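Local coordinates for HD domain-containing protein (PDB 2HEK) that probably acts as a metal-dependent dGTPase of the HD-domain family, with a zinc site and separately bound GDP, at residues K72-H84 and Y126-T138. Numbering follows the deposited sequence.
Sequences KEKELVKLAGLLH and YSHEDIERLVRIT
Within the all-helical HD domain, helices 74-82 and 128-138 pack at -55°, and Leu76 is the knob, set in a hole made by Asp130, Arg133, Leu134 and Ile137. Its CG lies anti to the backbone N (chi1 178°), which carries the two methyls toward segment 126-138: CD1 sits over one face of the Tyr126 ring, a CH-pi contact 3.9 Å from the centroid, and also meets CD1 of Leu134, while CD2 lies against NH1 of Arg133. Leu79 CD1 touches Tyr126 CE1 at 3.7 Å. At the start of helix 74-82, Glu73 and Arg133 pair end-on, their planes only 6° apart. Arg133 NH1 reaches Glu73 OE1 at 2.9 Å and Arg133 NH2 reaches Glu73 OE2 at 2.7 Å, both nearly straight and both on syn lone pairs, so the guanidinium is held edge-on in nearly the same plane as the carboxylate. Arg133 NH1 gives a second, more bent bond to Asp130 OD1 at 3.1 Å, meeting it from above the carboxylate plane. A leucine in place of Arg133 would probably leave the nearby carboxylates of Glu73 and Asp130 without the cation they share. Farther along, the helices come close at small Ala80, whose CB meets Ile137 CG2 at 3.8 Å. Near the zinc site, where His84 lies beside the zinc ligands Asp85 and Asp161, Thr138 OG1 donates to Ala80 O at 2.7 Å, from above the carbonyl plane.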
loop_
_atom_site.group_PDB
_atom_site.type_symbol
_atom_site.label_atom_id
_atom_site.label_comp_id
_atom_site.label_asym_id
_atom_site.label_seq_id
_atom_site.Cartn_x
_atom_site.Cartn_y
_atom_site.Cartn_z
ATOM N N LYS A 72 -28.512 -17.195 -4.182
ATOM C CA LYS A 72 -28.774 -18.523 -4.737
ATOM C C LYS A 72 -28.213 -18.638 -6.157
ATOM O O LYS A 72 -27.420 -19.537 -6.469
ATOM C CB LYS A 72 -30.301 -18.759 -4.723
ATOM C CG LYS A 72 -30.783 -20.171 -5.013
ATOM C CD LYS A 72 -32.278 -20.305 -4.632
ATOM C CE LYS A 72 -32.920 -21.561 -5.253
ATOM N NZ LYS A 72 -34.336 -21.818 -4.786
ATOM N N GLU A 73 -28.600 -17.702 -7.007
ATOM C CA GLU A 73 -28.263 -17.780 -8.422
ATOM C C GLU A 73 -26.914 -17.124 -8.691
ATOM O O GLU A 73 -26.805 -16.267 -9.563
ATOM C CB GLU A 73 -29.352 -17.081 -9.262
ATOM C CG GLU A 73 -30.807 -17.624 -9.057
ATOM C CD GLU A 73 -31.693 -17.167 -10.190
ATOM O OE1 GLU A 73 -31.485 -17.640 -11.334
ATOM O OE2 GLU A 73 -32.550 -16.282 -9.970
ATOM N N LYS A 74 -25.904 -17.500 -7.924
ATOM C CA LYS A 74 -24.576 -16.869 -8.018
ATOM C C LYS A 74 -23.953 -17.003 -9.412
ATOM O O LYS A 74 -23.486 -16.015 -9.992
ATOM C CB LYS A 74 -23.654 -17.440 -6.932
ATOM C CG LYS A 74 -22.176 -16.938 -6.997
ATOM C CD LYS A 74 -21.368 -17.330 -5.742
ATOM C CE LYS A 74 -21.293 -18.840 -5.533
ATOM N NZ LYS A 74 -20.209 -19.175 -4.538
ATOM N N GLU A 75 -23.946 -18.203 -9.975
ATOM C CA GLU A 75 -23.239 -18.372 -11.254
ATOM C C GLU A 75 -23.863 -17.509 -12.335
ATOM O O GLU A 75 -23.166 -16.901 -13.148
ATOM C CB GLU A 75 -23.157 -19.842 -11.682
ATOM C CG GLU A 75 -22.435 -20.043 -13.050
ATOM C CD GLU A 75 -20.926 -19.701 -13.028
ATOM O OE1 GLU A 75 -20.352 -19.365 -11.944
ATOM O OE2 GLU A 75 -20.319 -19.796 -14.111
ATOM N N LEU A 76 -25.186 -17.399 -12.314
ATOM C CA LEU A 76 -25.857 -16.690 -13.399
ATOM C C LEU A 76 -25.543 -15.197 -13.320
ATOM O O LEU A 76 -25.316 -14.558 -14.344
ATOM C CB LEU A 76 -27.379 -16.914 -13.340
ATOM C CG LEU A 76 -28.133 -16.160 -14.424
ATOM C CD1 LEU A 76 -27.857 -16.828 -15.780
ATOM C CD2 LEU A 76 -29.618 -16.131 -14.115
ATOM N N VAL A 77 -25.570 -14.637 -12.102
ATOM C CA VAL A 77 -25.307 -13.205 -11.942
ATOM C C VAL A 77 -23.822 -12.936 -12.233
ATOM O O VAL A 77 -23.507 -11.902 -12.796
ATOM C CB VAL A 77 -25.786 -12.646 -10.573
ATOM C CG1 VAL A 77 -24.996 -13.204 -9.447
ATOM C CG2 VAL A 77 -25.666 -11.101 -10.518
ATOM N N LYS A 78 -22.932 -13.879 -11.902
ATOM C CA LYS A 78 -21.502 -13.713 -12.193
ATOM C C LYS A 78 -21.326 -13.631 -13.687
ATOM O O LYS A 78 -20.571 -12.774 -14.204
ATOM C CB LYS A 78 -20.650 -14.868 -11.647
ATOM C CG LYS A 78 -20.383 -14.781 -10.118
ATOM C CD LYS A 78 -19.876 -16.124 -9.585
ATOM C CE LYS A 78 -18.647 -16.664 -10.390
ATOM N NZ LYS A 78 -18.222 -18.037 -9.875
ATOM N N LEU A 79 -22.023 -14.504 -14.409
ATOM C CA LEU A 79 -21.887 -14.432 -15.868
ATOM C C LEU A 79 -22.525 -13.170 -16.412
ATOM O O LEU A 79 -22.015 -12.601 -17.365
ATOM C CB LEU A 79 -22.415 -15.713 -16.573
ATOM C CG LEU A 79 -21.685 -17.023 -16.221
ATOM C CD1 LEU A 79 -22.279 -18.275 -16.961
ATOM C CD2 LEU A 79 -20.169 -16.912 -16.473
ATOM N N ALA A 80 -23.645 -12.715 -15.828
ATOM C CA ALA A 80 -24.223 -11.442 -16.262
ATOM C C ALA A 80 -23.193 -10.310 -16.071
ATOM O O ALA A 80 -23.090 -9.402 -16.911
ATOM C CB ALA A 80 -25.524 -11.139 -15.462
ATOM N N GLY A 81 -22.448 -10.361 -14.953
ATOM C CA GLY A 81 -21.364 -9.380 -14.687
ATOM C C GLY A 81 -20.287 -9.499 -15.759
ATOM O O GLY A 81 -19.896 -8.508 -16.377
ATOM N N LEU A 82 -19.809 -10.714 -15.998
ATOM C CA LEU A 82 -18.792 -10.965 -17.030
ATOM C C LEU A 82 -19.108 -10.396 -18.435
ATOM O O LEU A 82 -18.215 -9.840 -19.113
ATOM C CB LEU A 82 -18.519 -12.476 -17.099
ATOM C CG LEU A 82 -17.326 -12.924 -17.965
ATOM C CD1 LEU A 82 -15.959 -12.494 -17.328
ATOM C CD2 LEU A 82 -17.364 -14.466 -18.215
ATOM N N LEU A 83 -20.382 -10.483 -18.867
ATOM C CA LEU A 83 -20.721 -10.122 -20.248
ATOM C C LEU A 83 -21.265 -8.709 -20.375
ATOM O O LEU A 83 -21.663 -8.281 -21.455
ATOM C CB LEU A 83 -21.729 -11.144 -20.808
ATOM C CG LEU A 83 -21.244 -12.603 -20.708
ATOM C CD1 LEU A 83 -22.313 -13.542 -21.220
ATOM C CD2 LEU A 83 -19.943 -12.823 -21.498
ATOM N N HIS A 84 -21.265 -7.983 -19.255
ATOM C CA HIS A 84 -21.871 -6.659 -19.181
ATOM C C HIS A 84 -21.378 -5.673 -20.222
ATOM O O HIS A 84 -22.120 -4.807 -20.628
ATOM C CB HIS A 84 -21.656 -6.049 -17.797
ATOM C CG HIS A 84 -22.477 -4.819 -17.555
ATOM N ND1 HIS A 84 -21.943 -3.548 -17.589
ATOM C CD2 HIS A 84 -23.796 -4.664 -17.288
ATOM C CE1 HIS A 84 -22.897 -2.661 -17.348
ATOM N NE2 HIS A 84 -24.030 -3.313 -17.158
ATOM N N TYR A 126 -27.245 -23.087 -19.630
ATOM C CA TYR A 126 -28.485 -22.389 -19.181
ATOM C C TYR A 126 -29.624 -22.621 -20.165
ATOM O O TYR A 126 -29.372 -22.727 -21.349
ATOM C CB TYR A 126 -28.231 -20.872 -18.983
ATOM C CG TYR A 126 -27.431 -20.635 -17.706
ATOM C CD1 TYR A 126 -26.056 -20.416 -17.746
ATOM C CD2 TYR A 126 -28.045 -20.750 -16.459
ATOM C CE1 TYR A 126 -25.321 -20.259 -16.557
ATOM C CE2 TYR A 126 -27.331 -20.614 -15.278
ATOM C CZ TYR A 126 -25.974 -20.357 -15.336
ATOM O OH TYR A 126 -25.296 -20.232 -14.130
ATOM N N SER A 127 -30.860 -22.675 -19.648
ATOM C CA SER A 127 -32.092 -22.781 -20.446
ATOM C C SER A 127 -32.279 -21.517 -21.276
ATOM O O SER A 127 -31.696 -20.468 -20.951
ATOM C CB SER A 127 -33.264 -22.918 -19.491
ATOM O OG SER A 127 -33.430 -21.711 -18.740
ATOM N N HIS A 128 -33.098 -21.591 -22.333
ATOM C CA HIS A 128 -33.492 -20.409 -23.094
ATOM C C HIS A 128 -34.000 -19.260 -22.190
ATOM O O HIS A 128 -33.666 -18.089 -22.427
ATOM C CB HIS A 128 -34.628 -20.773 -24.102
ATOM C CG HIS A 128 -35.039 -19.634 -24.968
ATOM N ND1 HIS A 128 -34.570 -19.474 -26.255
ATOM C CD2 HIS A 128 -35.807 -18.552 -24.713
ATOM C CE1 HIS A 128 -35.055 -18.353 -26.766
ATOM N NE2 HIS A 128 -35.810 -17.773 -25.851
ATOM N N GLU A 129 -34.845 -19.590 -21.204
ATOM C CA GLU A 129 -35.408 -18.600 -20.255
ATOM C C GLU A 129 -34.310 -17.935 -19.390
ATOM O O GLU A 129 -34.322 -16.737 -19.210
ATOM C CB GLU A 129 -36.405 -19.280 -19.336
ATOM C CG GLU A 129 -37.000 -18.475 -18.149
ATOM C CD GLU A 129 -37.614 -17.088 -18.480
ATOM O OE1 GLU A 129 -37.819 -16.708 -19.674
ATOM O OE2 GLU A 129 -37.905 -16.354 -17.486
ATOM N N ASP A 130 -33.412 -18.719 -18.812
ATOM C CA ASP A 130 -32.288 -18.143 -18.010
ATOM C C ASP A 130 -31.360 -17.237 -18.802
ATOM O O ASP A 130 -30.881 -16.248 -18.276
ATOM C CB ASP A 130 -31.536 -19.230 -17.271
ATOM C CG ASP A 130 -32.333 -19.756 -16.098
ATOM O OD1 ASP A 130 -33.191 -19.003 -15.577
ATOM O OD2 ASP A 130 -32.134 -20.914 -15.682
ATOM N N ILE A 131 -31.165 -17.518 -20.089
ATOM C CA ILE A 131 -30.419 -16.605 -20.938
ATOM C C ILE A 131 -31.191 -15.288 -21.140
ATOM O O ILE A 131 -30.586 -14.211 -21.200
ATOM C CB ILE A 131 -30.041 -17.254 -22.270
ATOM C CG1 ILE A 131 -29.065 -18.426 -22.051
ATOM C CG2 ILE A 131 -29.404 -16.262 -23.195
ATOM C CD1 ILE A 131 -28.682 -19.193 -23.381
ATOM N N GLU A 132 -32.520 -15.344 -21.284
ATOM C CA GLU A 132 -33.266 -14.076 -21.377
ATOM C C GLU A 132 -33.168 -13.312 -20.070
ATOM O O GLU A 132 -33.146 -12.102 -20.099
ATOM C CB GLU A 132 -34.749 -14.274 -21.733
ATOM C CG GLU A 132 -34.991 -15.040 -23.029
ATOM C CD GLU A 132 -34.487 -14.307 -24.267
ATOM O OE1 GLU A 132 -34.605 -13.056 -24.356
ATOM O OE2 GLU A 132 -33.961 -14.983 -25.175
ATOM N N ARG A 133 -33.134 -14.018 -18.935
ATOM C CA ARG A 133 -33.020 -13.372 -17.619
ATOM C C ARG A 133 -31.629 -12.746 -17.432
ATOM O O ARG A 133 -31.528 -11.618 -16.977
ATOM C CB ARG A 133 -33.304 -14.382 -16.497
ATOM C CG ARG A 133 -34.768 -14.857 -16.517
ATOM C CD ARG A 133 -35.025 -15.948 -15.520
ATOM N NE ARG A 133 -34.980 -15.496 -14.119
ATOM C CZ ARG A 133 -34.089 -15.886 -13.206
ATOM N NH1 ARG A 133 -33.091 -16.702 -13.531
ATOM N NH2 ARG A 133 -34.188 -15.435 -11.955
ATOM N N LEU A 134 -30.575 -13.485 -17.807
ATOM C CA LEU A 134 -29.216 -12.936 -17.840
ATOM C C LEU A 134 -29.150 -11.618 -18.624
ATOM O O LEU A 134 -28.554 -10.647 -18.171
ATOM C CB LEU A 134 -28.237 -13.953 -18.438
ATOM C CG LEU A 134 -26.743 -13.551 -18.486
ATOM C CD1 LEU A 134 -25.937 -14.822 -18.519
ATOM C CD2 LEU A 134 -26.429 -12.749 -19.718
ATOM N N VAL A 135 -29.749 -11.588 -19.803
ATOM C CA VAL A 135 -29.777 -10.358 -20.613
ATOM C C VAL A 135 -30.442 -9.176 -19.883
ATOM O O VAL A 135 -29.897 -8.083 -19.833
ATOM C CB VAL A 135 -30.452 -10.594 -21.977
ATOM C CG1 VAL A 135 -30.742 -9.242 -22.662
ATOM C CG2 VAL A 135 -29.565 -11.482 -22.847
ATOM N N ARG A 136 -31.609 -9.400 -19.296
ATOM C CA ARG A 136 -32.317 -8.356 -18.540
ATOM C C ARG A 136 -31.508 -7.876 -17.345
ATOM O O ARG A 136 -31.435 -6.691 -17.086
ATOM C CB ARG A 136 -33.692 -8.876 -18.061
ATOM C CG ARG A 136 -34.716 -8.916 -19.203
ATOM C CD ARG A 136 -36.179 -9.079 -18.727
ATOM N NE ARG A 136 -36.419 -10.380 -18.109
ATOM C CZ ARG A 136 -36.723 -11.482 -18.813
ATOM N NH1 ARG A 136 -36.784 -11.445 -20.132
ATOM N NH2 ARG A 136 -36.931 -12.611 -18.206
ATOM N N ILE A 137 -30.952 -8.821 -16.605
ATOM C CA ILE A 137 -30.149 -8.553 -15.433
ATOM C C ILE A 137 -28.949 -7.676 -15.829
ATOM O O ILE A 137 -28.704 -6.618 -15.220
ATOM C CB ILE A 137 -29.722 -9.874 -14.763
ATOM C CG1 ILE A 137 -30.944 -10.501 -14.081
ATOM C CG2 ILE A 137 -28.531 -9.673 -13.710
ATOM C CD1 ILE A 137 -30.798 -11.950 -13.815
ATOM N N THR A 138 -28.251 -8.073 -16.884
ATOM C CA THR A 138 -27.080 -7.325 -17.293
ATOM C C THR A 138 -27.404 -5.941 -17.866
ATOM O O THR A 138 -26.584 -5.032 -17.770
ATOM C CB THR A 138 -26.125 -8.124 -18.218
ATOM O OG1 THR A 138 -24.788 -7.647 -17.992
ATOM C CG2 THR A 138 -26.501 -7.974 -19.704
#